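Local coordinates for conserved hypothetical protein (PDB 1XFS) that is of unknown function but belongs to the AHA1 family, relatives of the C-terminal domain of Hsp90 ATPase activators, with a Bet v 1-like fold, at residues L24-L29 with L78-E83; L35-V40 with E161-Q166; S47-D52 with G57-V62; S90-V93 with R97-V100. All coordinates share one frame; numbering follows the deposited sequence.

How the contacts relate
All four contacts belong to one alpha-beta chain. Contact 1 sets a helix against a strand end and turn, with backbone on an indole face. Contact 2 sets a loop against the C-terminal helix through apolar side chains. They meet where Gly28 O probably accepts a hydrogen bond from Trp38 NE1. Contacts 3 and 4 are antiparallel hairpins and rest on backbone hydrogen bonds. Contact 3 shares the main sheet with the strand of contact 1 and buries the most surface. Its Val51 and Phe59 pack on Leu35 and Phe39 of contact 2. Contact 1 is a surface contact; the other three are partly buried. Contact 4 lies farthest from the chain centre, about 17 Å between centres, and faces the second subunit.

Contact 1: residues L24-L29 with L78-E83; sequences LVWRGL and LEVTDE
Trp26 and Glu83 bring the two backbones closest, with their CA atoms 5.3 Å apart. Residues 24-29 are helical. Residues 78-81 end a strand, and Asp82 and Glu83 begin the turn that follows it. The strand carries a classic beta bulge, where Leu78 and Glu79 both face Ile87. Trp26 makes the contact from the helix side. Its CG stands anti to the backbone N (chi1 -178°). This points the indole away from the helix, with one face against the turn. The backbone of Asp82 and Glu83 runs over that face. Glu83 N sits over the ring centre, 3.2 Å from Trp26 CD2. Asp82 CA lies nearer the rim and makes a CH-pi contact, 4.1 Å from the centroid of the six-membered ring of Trp26. Val80 CG1 meets the ring edge in plane, 3.8 Å from Trp26 CZ2. At the near end of the indole, Glu83 CG packs on Trp26 CB at 3.7 Å. Replacing Trp26 by an alanine would probably leave the 82-83 turn without the flat surface it rests on and open a gap beside Val80. The indole also touches Leu86 and Leu120 of neighbouring strands. The contact thus joins helix 22-30 to the turn between strands 70-81 and 85-89, packing of a helix against a beta-hairpin turn in the Bet v 1-like (helix-grip) fold.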
loop_
_atom_site.group_PDB
_atom_site.type_symbol
_atom_site.label_atom_id
_atom_site.label_comp_id
_atom_site.label_asym_id
_atom_site.label_seq_id
_atom_site.Cartn_x
_atom_site.Cartn_y
_atom_site.Cartn_z
ATOM N N LEU A 24 -2.051 20.786 15.808
ATOM C CA LEU A 24 -0.640 20.706 16.174
ATOM C C LEU A 24 -0.125 19.275 16.132
ATOM O O LEU A 24 0.982 19.025 15.664
ATOM C CB LEU A 24 -0.413 21.288 17.567
ATOM C CG LEU A 24 -0.598 22.797 17.695
ATOM C CD1 LEU A 24 -0.284 23.204 19.128
ATOM C CD2 LEU A 24 0.317 23.528 16.720
ATOM N N VAL A 25 -0.929 18.339 16.632
ATOM C CA VAL A 25 -0.542 16.937 16.630
ATOM C C VAL A 25 -0.309 16.493 15.193
ATOM O O VAL A 25 0.671 15.799 14.891
ATOM C CB VAL A 25 -1.632 16.049 17.270
ATOM C CG1 VAL A 25 -1.258 14.573 17.140
ATOM C CG2 VAL A 25 -1.796 16.419 18.740
ATOM N N TRP A 26 -1.198 16.908 14.300
ATOM C CA TRP A 26 -1.058 16.539 12.902
ATOM C C TRP A 26 0.264 17.038 12.341
ATOM O O TRP A 26 0.928 16.321 11.605
ATOM C CB TRP A 26 -2.217 17.095 12.079
ATOM C CG TRP A 26 -2.150 16.694 10.631
ATOM C CD1 TRP A 26 -1.813 17.485 9.574
ATOM C CD2 TRP A 26 -2.435 15.396 10.088
ATOM N NE1 TRP A 26 -1.876 16.764 8.398
ATOM C CE2 TRP A 26 -2.258 15.479 8.688
ATOM C CE3 TRP A 26 -2.829 14.171 10.649
ATOM C CZ2 TRP A 26 -2.461 14.384 7.837
ATOM C CZ3 TRP A 26 -3.033 13.075 9.797
ATOM C CH2 TRP A 26 -2.849 13.197 8.410
ATOM N N ARG A 27 0.651 18.262 12.683
ATOM C CA ARG A 27 1.914 18.783 12.180
ATOM C C ARG A 27 3.078 17.959 12.728
ATOM O O ARG A 27 4.053 17.690 12.022
ATOM C CB ARG A 27 2.081 20.258 12.550
ATOM C CG ARG A 27 1.057 21.161 11.877
ATOM C CD ARG A 27 1.281 22.617 12.242
ATOM N NE ARG A 27 2.605 23.066 11.826
ATOM C CZ ARG A 27 3.087 24.285 12.050
ATOM N NH1 ARG A 27 2.352 25.183 12.689
ATOM N NH2 ARG A 27 4.303 24.606 11.628
ATOM N N GLY A 28 2.973 17.542 13.986
ATOM C CA GLY A 28 4.029 16.738 14.574
ATOM C C GLY A 28 4.205 15.402 13.869
ATOM O O GLY A 28 5.315 14.884 13.761
ATOM N N LEU A 29 3.107 14.842 13.377
ATOM C CA LEU A 29 3.144 13.558 12.689
ATOM C C LEU A 29 3.578 13.627 11.237
ATOM O O LEU A 29 3.990 12.617 10.666
ATOM C CB LEU A 29 1.759 12.909 12.738
ATOM C CG LEU A 29 1.330 12.344 14.089
ATOM C CD1 LEU A 29 -0.171 12.133 14.092
ATOM C CD2 LEU A 29 2.068 11.041 14.348
ATOM N N LEU A 78 -0.034 5.667 2.487
ATOM C CA LEU A 78 -1.168 5.035 1.827
ATOM C C LEU A 78 -2.437 5.867 1.926
ATOM O O LEU A 78 -3.282 5.838 1.034
ATOM C CB LEU A 78 -1.417 3.659 2.429
ATOM C CG LEU A 78 -0.228 2.705 2.371
ATOM C CD1 LEU A 78 -0.593 1.402 3.081
ATOM C CD2 LEU A 78 0.148 2.419 0.910
ATOM N N GLU A 79 -2.582 6.585 3.034
ATOM C CA GLU A 79 -3.735 7.443 3.240
ATOM C C GLU A 79 -3.302 8.663 4.034
ATOM O O GLU A 79 -2.555 8.551 5.009
ATOM C CB GLU A 79 -4.859 6.719 3.996
ATOM C CG GLU A 79 -6.059 7.638 4.262
ATOM C CD GLU A 79 -7.165 6.997 5.080
ATOM O OE1 GLU A 79 -7.926 7.747 5.728
ATOM O OE2 GLU A 79 -7.301 5.752 5.066
ATOM N N VAL A 80 -3.767 9.823 3.593
ATOM C CA VAL A 80 -3.473 11.081 4.256
ATOM C C VAL A 80 -4.785 11.836 4.347
ATOM O O VAL A 80 -5.198 12.504 3.398
ATOM C CB VAL A 80 -2.456 11.934 3.464
ATOM C CG1 VAL A 80 -2.140 13.213 4.233
ATOM C CG2 VAL A 80 -1.172 11.137 3.229
ATOM N N THR A 81 -5.458 11.700 5.482
ATOM C CA THR A 81 -6.725 12.382 5.699
ATOM C C THR A 81 -6.407 13.414 6.770
ATOM O O THR A 81 -6.288 13.098 7.951
ATOM C CB THR A 81 -7.800 11.362 6.139
ATOM O OG1 THR A 81 -7.912 10.344 5.132
ATOM C CG2 THR A 81 -9.159 12.033 6.294
ATOM N N ASP A 82 -6.236 14.655 6.326
ATOM C CA ASP A 82 -5.846 15.753 7.205
ATOM C C ASP A 82 -6.471 15.785 8.604
ATOM O O ASP A 82 -7.691 15.758 8.764
ATOM C CB ASP A 82 -6.054 17.093 6.483
ATOM C CG ASP A 82 -5.061 17.304 5.336
ATOM O OD1 ASP A 82 -4.102 16.507 5.206
ATOM O OD2 ASP A 82 -5.238 18.268 4.556
ATOM N N GLU A 83 -5.588 15.818 9.603
ATOM C CA GLU A 83 -5.934 15.866 11.019
ATOM C C GLU A 83 -6.885 14.764 11.466
ATOM O O GLU A 83 -7.569 14.886 12.475
ATOM C CB GLU A 83 -6.494 17.256 11.361
ATOM C CG GLU A 83 -5.486 18.359 11.040
ATOM C CD GLU A 83 -5.978 19.759 11.341
ATOM O OE1 GLU A 83 -5.319 20.722 10.894
ATOM O OE2 GLU A 83 -7.010 19.902 12.029
#

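Contact 2: residues L35-V40 with E161-Q166; sequences LKKWFV and EELLKQ
The long C-terminal helix 149-167, a hallmark of the Bet v 1-like fold, meets the loop after helix 32-35 here. Leu163 is the residue that reaches across from the helix. Its CG lies anti to the backbone N (chi1 174°), which sends both methyl groups toward the loop. Leu163 CD2 approaches Trp38 CD1 to 3.8 Å, at the pyrrole part of the indole and oblique to its plane. The same methyl lies 4.0 Å from Lys37 CB. Leu163 CD1 touches the aliphatic chain of Lys37 further out, 4.0 Å from its CD. The two side chains cross at about a right angle, and the extended lysine carries its ammonium group away from the helix. In the fold, this helix packs over the loop through Trp38, which also touches Thr156, Gln159 and Leu160. Trp38 NE1 is hydrogen-bonded to Gly28 O, which ties the indole to helix 22-30 and limits its rotation. Phe39 CD1 lies over the rim of one face of the Trp38 indole, 4.1 Å above its plane. The loop backbone is tightly turned: Leu35 O accepts from both Trp38 N and Phe39 N, the latter at 3.0 Å.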
loop_
_atom_site.group_PDB
_atom_site.type_symbol
_atom_site.label_atom_id
_atom_site.label_comp_id
_atom_site.label_asym_id
_atom_site.label_seq_id
_atom_site.Cartn_x
_atom_site.Cartn_y
_atom_site.Cartn_z
ATOM N N LEU A 35 9.237 15.642 13.254
ATOM C CA LEU A 35 9.399 14.199 13.335
ATOM C C LEU A 35 10.767 13.785 13.855
ATOM O O LEU A 35 10.875 12.895 14.693
ATOM C CB LEU A 35 9.187 13.573 11.958
ATOM C CG LEU A 35 7.734 13.362 11.528
ATOM C CD1 LEU A 35 7.672 13.062 10.032
ATOM C CD2 LEU A 35 7.133 12.217 12.330
ATOM N N LYS A 36 11.814 14.433 13.365
ATOM C CA LYS A 36 13.157 14.066 13.786
ATOM C C LYS A 36 13.430 14.317 15.264
ATOM O O LYS A 36 14.483 13.935 15.774
ATOM C CB LYS A 36 14.197 14.799 12.942
ATOM C CG LYS A 36 14.272 16.286 13.190
ATOM C CD LYS A 36 15.365 16.898 12.339
ATOM C CE LYS A 36 15.671 18.318 12.770
ATOM N NZ LYS A 36 14.482 19.201 12.693
ATOM N N LYS A 37 12.482 14.937 15.956
ATOM C CA LYS A 37 12.660 15.224 17.374
ATOM C C LYS A 37 11.834 14.372 18.331
ATOM O O LYS A 37 11.857 14.619 19.537
ATOM C CB LYS A 37 12.378 16.698 17.650
ATOM C CG LYS A 37 13.382 17.633 17.016
ATOM C CD LYS A 37 13.109 19.062 17.409
ATOM C CE LYS A 37 14.198 19.977 16.900
ATOM N NZ LYS A 37 13.954 21.375 17.338
ATOM N N TRP A 38 11.115 13.377 17.820
ATOM C CA TRP A 38 10.292 12.537 18.691
ATOM C C TRP A 38 9.983 11.138 18.167
ATOM O O TRP A 38 9.675 10.237 18.944
ATOM C CB TRP A 38 8.953 13.227 18.976
ATOM C CG TRP A 38 8.018 13.227 17.784
ATOM C CD1 TRP A 38 7.908 14.192 16.822
ATOM C CD2 TRP A 38 7.091 12.192 17.421
ATOM N NE1 TRP A 38 6.972 13.821 15.885
ATOM C CE2 TRP A 38 6.455 12.598 16.227
ATOM C CE3 TRP A 38 6.740 10.957 17.987
ATOM C CZ2 TRP A 38 5.481 11.817 15.589
ATOM C CZ3 TRP A 38 5.774 10.178 17.354
ATOM C CH2 TRP A 38 5.154 10.614 16.164
ATOM N N PHE A 39 10.057 10.971 16.848
ATOM C CA PHE A 39 9.731 9.710 16.182
ATOM C C PHE A 39 10.417 8.463 16.731
ATOM O O PHE A 39 9.861 7.367 16.661
ATOM C CB PHE A 39 10.008 9.849 14.682
ATOM C CG PHE A 39 9.322 8.821 13.835
ATOM C CD1 PHE A 39 7.929 8.758 13.777
ATOM C CD2 PHE A 39 10.067 7.931 13.068
ATOM C CE1 PHE A 39 7.290 7.821 12.963
ATOM C CE2 PHE A 39 9.436 6.990 12.251
ATOM C CZ PHE A 39 8.045 6.935 12.197
ATOM N N VAL A 40 11.623 8.624 17.265
ATOM C CA VAL A 40 12.340 7.496 17.841
ATOM C C VAL A 40 12.602 7.785 19.315
ATOM O O VAL A 40 12.851 8.927 19.702
ATOM C CB VAL A 40 13.690 7.229 17.119
ATOM C CG1 VAL A 40 13.423 6.808 15.678
ATOM C CG2 VAL A 40 14.569 8.470 17.159
ATOM N N GLU A 161 4.216 14.770 22.709
ATOM C CA GLU A 161 3.437 15.711 23.501
ATOM C C GLU A 161 4.344 16.768 24.125
ATOM O O GLU A 161 3.992 17.944 24.172
ATOM C CB GLU A 161 2.662 14.977 24.595
ATOM C CG GLU A 161 1.581 15.832 25.248
ATOM C CD GLU A 161 0.845 15.107 26.353
ATOM O OE1 GLU A 161 -0.161 15.653 26.855
ATOM O OE2 GLU A 161 1.278 13.996 26.728
ATOM N N GLU A 162 5.512 16.345 24.594
ATOM C CA GLU A 162 6.461 17.266 25.211
ATOM C C GLU A 162 6.963 18.305 24.210
ATOM O O GLU A 162 7.115 19.481 24.537
ATOM C CB GLU A 162 7.648 16.488 25.785
ATOM C CG GLU A 162 8.727 17.360 26.403
ATOM C CD GLU A 162 9.904 16.550 26.909
ATOM O OE1 GLU A 162 10.598 15.920 26.080
ATOM O OE2 GLU A 162 10.133 16.539 28.137
ATOM N N LEU A 163 7.216 17.857 22.984
ATOM C CA LEU A 163 7.703 18.727 21.925
ATOM C C LEU A 163 6.692 19.790 21.514
ATOM O O LEU A 163 7.018 20.976 21.425
ATOM C CB LEU A 163 8.076 17.890 20.697
ATOM C CG LEU A 163 8.473 18.651 19.428
ATOM C CD1 LEU A 163 9.796 19.369 19.650
ATOM C CD2 LEU A 163 8.591 17.674 18.261
ATOM N N LEU A 164 5.462 19.358 21.260
ATOM C CA LEU A 164 4.404 20.265 20.831
ATOM C C LEU A 164 4.039 21.314 21.872
ATOM O O LEU A 164 3.664 22.434 21.525
ATOM C CB LEU A 164 3.165 19.459 20.435
ATOM C CG LEU A 164 3.389 18.513 19.244
ATOM C CD1 LEU A 164 2.116 17.726 18.968
ATOM C CD2 LEU A 164 3.799 19.321 18.016
ATOM N N LYS A 165 4.154 20.962 23.147
ATOM C CA LYS A 165 3.830 21.912 24.203
ATOM C C LYS A 165 4.824 23.069 24.285
ATOM O O LYS A 165 4.434 24.208 24.539
ATOM C CB LYS A 165 3.749 21.199 25.555
ATOM C CG LYS A 165 2.516 20.327 25.703
ATOM C CD LYS A 165 2.446 19.695 27.078
ATOM C CE LYS A 165 1.185 18.867 27.234
ATOM N NZ LYS A 165 1.149 18.180 28.554
ATOM N N GLN A 166 6.103 22.786 24.057
ATOM C CA GLN A 166 7.124 23.826 24.129
ATOM C C GLN A 166 7.329 24.588 22.824
ATOM O O GLN A 166 7.844 25.706 22.828
ATOM C CB GLN A 166 8.450 23.224 24.592
ATOM C CG GLN A 166 8.385 22.633 25.991
ATOM C CD GLN A 166 7.860 23.624 27.018
ATOM O OE1 GLN A 166 8.467 24.669 27.258
ATOM N NE2 GLN A 166 6.723 23.298 27.629
#

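Contact 3: residues S47-D52 with G57-V62; sequences SDCRVD and GEFYTV
Tyr60 and Arg50 face each other in the beta hairpin of strands 45-51 and 58-64, at the edge of the antiparallel sheet. Asp48, Arg50, Tyr60 and Val62 share one face. The Tyr60 ring extends past Arg50 toward Asp48. Arg50 CG packs obliquely on Tyr60 CD2 at 3.7 Å, and the bent arginine carries its guanidinium away. Asp48 OD1 meets the ring at its edge, 3.6 Å from Tyr60 CE2, with the carboxylate almost perpendicular to the ring (89°). An alanine in place of Tyr60 is likely to uncover the Arg50 methylenes and open a gap beside Asp48, leaving both side chains freer to turn. Cys49, Val51, Phe59 and Thr61 point to the other face. There Val51 and Phe59 lie side by side and point the same way, with Val51 CG2 3.8 Å from Phe59 CD2. Cys49 SG lies 3.8 Å from Thr61 CG2. Leu35 covers Cys49, Val51 and Phe59, and the Phe59 ring also meets Phe39, Phe77 and Trp88. In the backbone, Arg50 and Tyr60 form a hydrogen-bonded pair. Arg50 N donates to Tyr60 O at 2.7 Å, and Tyr60 N returns a bond to Arg50 O at 2.9 Å. Towards the turn, one water donates to Asp52 OD1, which also has a salt bridge to Arg54, and accepts from Glu58 N at 2.9 Å.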
loop_
_atom_site.group_PDB
_atom_site.type_symbol
_atom_site.label_atom_id
_atom_site.label_comp_id
_atom_site.label_asym_id
_atom_site.label_seq_id
_atom_site.Cartn_x
_atom_site.Cartn_y
_atom_site.Cartn_z
ATOM N N SER A 47 18.862 10.802 11.989
ATOM C CA SER A 47 19.928 11.460 11.237
ATOM C C SER A 47 19.416 12.125 9.965
ATOM O O SER A 47 20.086 12.988 9.393
ATOM C CB SER A 47 21.005 10.441 10.868
ATOM O OG SER A 47 21.421 9.712 12.013
ATOM N N ASP A 48 18.234 11.715 9.521
ATOM C CA ASP A 48 17.642 12.280 8.319
ATOM C C ASP A 48 16.178 11.865 8.249
ATOM O O ASP A 48 15.793 10.805 8.739
ATOM C CB ASP A 48 18.382 11.778 7.076
ATOM C CG ASP A 48 18.151 12.662 5.859
ATOM O OD1 ASP A 48 18.647 12.314 4.770
ATOM O OD2 ASP A 48 17.488 13.710 5.993
ATOM N N CYS A 49 15.366 12.713 7.639
ATOM C CA CYS A 49 13.946 12.439 7.490
ATOM C C CYS A 49 13.403 13.202 6.292
ATOM O O CYS A 49 13.516 14.428 6.222
ATOM C CB CYS A 49 13.185 12.836 8.759
ATOM S SG CYS A 49 11.390 12.570 8.641
ATOM N N ARG A 50 12.827 12.460 5.348
ATOM C CA ARG A 50 12.250 13.036 4.136
ATOM C C ARG A 50 10.791 12.592 4.079
ATOM O O ARG A 50 10.485 11.413 4.269
ATOM C CB ARG A 50 12.979 12.521 2.891
ATOM C CG ARG A 50 14.444 12.928 2.789
ATOM C CD ARG A 50 14.591 14.382 2.372
ATOM N NE ARG A 50 14.028 14.631 1.045
ATOM C CZ ARG A 50 14.041 15.813 0.437
ATOM N NH1 ARG A 50 14.591 16.864 1.034
ATOM N NH2 ARG A 50 13.496 15.950 -0.765
ATOM N N VAL A 51 9.898 13.542 3.822
ATOM C CA VAL A 51 8.470 13.255 3.749
ATOM C C VAL A 51 7.794 13.873 2.522
ATOM O O VAL A 51 7.902 15.073 2.292
ATOM C CB VAL A 51 7.741 13.784 5.021
ATOM C CG1 VAL A 51 6.226 13.771 4.807
ATOM C CG2 VAL A 51 8.111 12.932 6.230
ATOM N N ASP A 52 7.117 13.040 1.729
ATOM C CA ASP A 52 6.344 13.499 0.567
ATOM C C ASP A 52 4.946 13.068 1.022
ATOM O O ASP A 52 4.541 11.919 0.811
ATOM C CB ASP A 52 6.763 12.761 -0.715
ATOM C CG ASP A 52 5.971 13.209 -1.945
ATOM O OD1 ASP A 52 6.140 12.597 -3.022
ATOM O OD2 ASP A 52 5.188 14.178 -1.849
ATOM N N GLY A 57 3.520 8.616 -1.695
ATOM C CA GLY A 57 4.691 9.419 -1.372
ATOM C C GLY A 57 5.649 8.721 -0.425
ATOM O O GLY A 57 5.238 7.963 0.453
ATOM N N GLU A 58 6.939 8.985 -0.594
ATOM C CA GLU A 58 7.946 8.349 0.233
ATOM C C GLU A 58 8.049 8.913 1.648
ATOM O O GLU A 58 7.910 10.112 1.871
ATOM C CB GLU A 58 9.314 8.436 -0.464
ATOM C CG GLU A 58 10.477 7.856 0.331
ATOM C CD GLU A 58 11.756 7.821 -0.486
ATOM O OE1 GLU A 58 12.117 8.866 -1.071
ATOM O OE2 GLU A 58 12.406 6.757 -0.532
ATOM N N PHE A 59 8.259 8.012 2.604
ATOM C CA PHE A 59 8.453 8.361 4.005
ATOM C C PHE A 59 9.824 7.737 4.290
ATOM O O PHE A 59 9.932 6.526 4.503
ATOM C CB PHE A 59 7.367 7.722 4.881
ATOM C CG PHE A 59 7.428 8.133 6.326
ATOM C CD1 PHE A 59 6.667 7.468 7.287
ATOM C CD2 PHE A 59 8.258 9.175 6.734
ATOM C CE1 PHE A 59 6.735 7.831 8.640
ATOM C CE2 PHE A 59 8.336 9.548 8.081
ATOM C CZ PHE A 59 7.570 8.874 9.040
ATOM N N TYR A 60 10.869 8.567 4.249
ATOM C CA TYR A 60 12.252 8.121 4.454
ATOM C C TYR A 60 12.836 8.652 5.756
ATOM O O TYR A 60 12.707 9.834 6.076
ATOM C CB TYR A 60 13.128 8.599 3.286
ATOM C CG TYR A 60 14.631 8.401 3.455
ATOM C CD1 TYR A 60 15.230 7.163 3.232
ATOM C CD2 TYR A 60 15.455 9.469 3.820
ATOM C CE1 TYR A 60 16.622 6.994 3.364
ATOM C CE2 TYR A 60 16.840 9.308 3.958
ATOM C CZ TYR A 60 17.415 8.070 3.728
ATOM O OH TYR A 60 18.782 7.925 3.866
ATOM N N THR A 61 13.480 7.773 6.510
ATOM C CA THR A 61 14.092 8.185 7.760
ATOM C C THR A 61 15.370 7.394 7.996
ATOM O O THR A 61 15.500 6.264 7.539
ATOM C CB THR A 61 13.139 7.959 8.957
ATOM O OG1 THR A 61 12.811 6.568 9.048
ATOM C CG2 THR A 61 11.859 8.763 8.782
ATOM N N VAL A 62 16.329 8.010 8.677
ATOM C CA VAL A 62 17.572 7.329 9.003
ATOM C C VAL A 62 17.665 7.340 10.515
ATOM O O VAL A 62 17.796 8.398 11.129
ATOM C CB VAL A 62 18.806 8.038 8.423
ATOM C CG1 VAL A 62 20.068 7.300 8.862
ATOM C CG2 VAL A 62 18.720 8.073 6.905
HETATM O O HOH W 1 7.903 10.436 -2.887
#

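Contact 4: residues S90-V93 with R97-V100; sequences SALV and RPAV
Val93 and Arg97 hold the tight part of this short hairpin. Val93 N donates to Arg97 O at 2.8 Å, within the carbonyl plane and nearly straight (162°). The return bond from Arg97 N to Val93 O is long and weak. Val93 CG1 is anti to the carbonyl carbon (chi1 -66°), which leaves CG2 between the backbone N and the carbonyl carbon. This turns CG2 onto the arginine, 3.6 Å from Arg97 CB. The same carbonyl, Arg97 O, receives a CA-H...O contact from Leu92 CA at 3.2 Å. Leu92 CD2 lies against Pro98 CA at 3.7 Å. Further along, Ala99 N donates to Ala91 O at 2.9 Å, coming from above the carbonyl plane. Ala99 CB rests against Ala91 O at 3.4 Å and against Ser90 O. The packing is looser between Val93 CG1 and Ala99 CB, 4.2 Å apart, and at exposed Val100, which hardly touches 90-93. Arg97 CB, CG and CD run past Val93 CG2; past CD, where the chain bends at chi3, the guanidinium leads away. It forms a salt bridge with Asp11 of the second subunit and a hydrogen bond to the backbone O of His135 of that subunit. Ala91 and Leu92 pack crosswise on Leu92 and Ala91 of the second subunit. This is a short two-stranded antiparallel hairpin set at the dimer interface.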
loop_
_atom_site.group_PDB
_atom_site.type_symbol
_atom_site.label_atom_id
_atom_site.label_comp_id
_atom_site.label_asym_id
_atom_site.label_seq_id
_atom_site.Cartn_x
_atom_site.Cartn_y
_atom_site.Cartn_z
ATOM N N SER A 90 5.810 -0.121 5.476
ATOM C CA SER A 90 7.202 -0.378 5.131
ATOM C C SER A 90 7.251 -1.533 4.137
ATOM O O SER A 90 8.320 -1.942 3.707
ATOM C CB SER A 90 8.040 -0.677 6.386
ATOM O OG SER A 90 7.580 -1.805 7.084
ATOM N N ALA A 91 6.078 -2.044 3.763
ATOM C CA ALA A 91 5.986 -3.153 2.805
ATOM C C ALA A 91 6.138 -2.593 1.393
ATOM O O ALA A 91 6.398 -3.332 0.435
ATOM C CB ALA A 91 4.644 -3.861 2.936
ATOM N N LEU A 92 5.965 -1.278 1.272
ATOM C CA LEU A 92 6.091 -0.599 -0.013
ATOM C C LEU A 92 6.983 0.625 0.150
ATOM O O LEU A 92 7.110 1.165 1.249
ATOM C CB LEU A 92 4.719 -0.131 -0.509
ATOM C CG LEU A 92 3.593 -1.147 -0.707
ATOM C CD1 LEU A 92 2.340 -0.418 -1.193
ATOM C CD2 LEU A 92 4.021 -2.195 -1.738
ATOM N N VAL A 93 7.596 1.054 -0.946
ATOM C CA VAL A 93 8.439 2.238 -0.926
ATOM C C VAL A 93 7.817 3.269 -1.872
ATOM O O VAL A 93 6.646 3.147 -2.247
ATOM C CB VAL A 93 9.914 1.918 -1.334
ATOM C CG1 VAL A 93 10.559 1.023 -0.273
ATOM C CG2 VAL A 93 9.965 1.245 -2.699
ATOM N N ARG A 97 5.981 0.955 -4.820
ATOM C CA ARG A 97 6.821 -0.161 -5.250
ATOM C C ARG A 97 7.019 -1.167 -4.121
ATOM O O ARG A 97 7.246 -0.779 -2.978
ATOM C CB ARG A 97 8.197 0.354 -5.680
ATOM C CG ARG A 97 9.157 -0.734 -6.143
ATOM C CD ARG A 97 10.489 -0.133 -6.571
ATOM N NE ARG A 97 10.347 0.795 -7.695
ATOM C CZ ARG A 97 9.966 0.429 -8.918
ATOM N NH1 ARG A 97 9.861 1.334 -9.885
ATOM N NH2 ARG A 97 9.694 -0.843 -9.178
ATOM N N PRO A 98 6.916 -2.477 -4.415
ATOM C CA PRO A 98 7.121 -3.457 -3.341
ATOM C C PRO A 98 8.529 -3.262 -2.772
ATOM O O PRO A 98 9.479 -3.027 -3.521
ATOM C CB PRO A 98 6.982 -4.794 -4.066
ATOM C CG PRO A 98 5.923 -4.479 -5.107
ATOM C CD PRO A 98 6.368 -3.123 -5.623
ATOM N N ALA A 99 8.660 -3.349 -1.454
ATOM C CA ALA A 99 9.953 -3.172 -0.801
ATOM C C ALA A 99 10.898 -4.346 -1.054
ATOM O O ALA A 99 10.466 -5.467 -1.329
ATOM C CB ALA A 99 9.747 -2.983 0.701
ATOM N N VAL A 100 12.198 -4.089 -0.964
ATOM C CA VAL A 100 13.166 -5.151 -1.175
ATOM C C VAL A 100 13.158 -6.081 0.036
ATOM O O VAL A 100 13.317 -5.640 1.172
ATOM C CB VAL A 100 14.584 -4.582 -1.418
ATOM C CG1 VAL A 100 14.602 -3.772 -2.702
ATOM C CG2 VAL A 100 15.007 -3.709 -0.254
#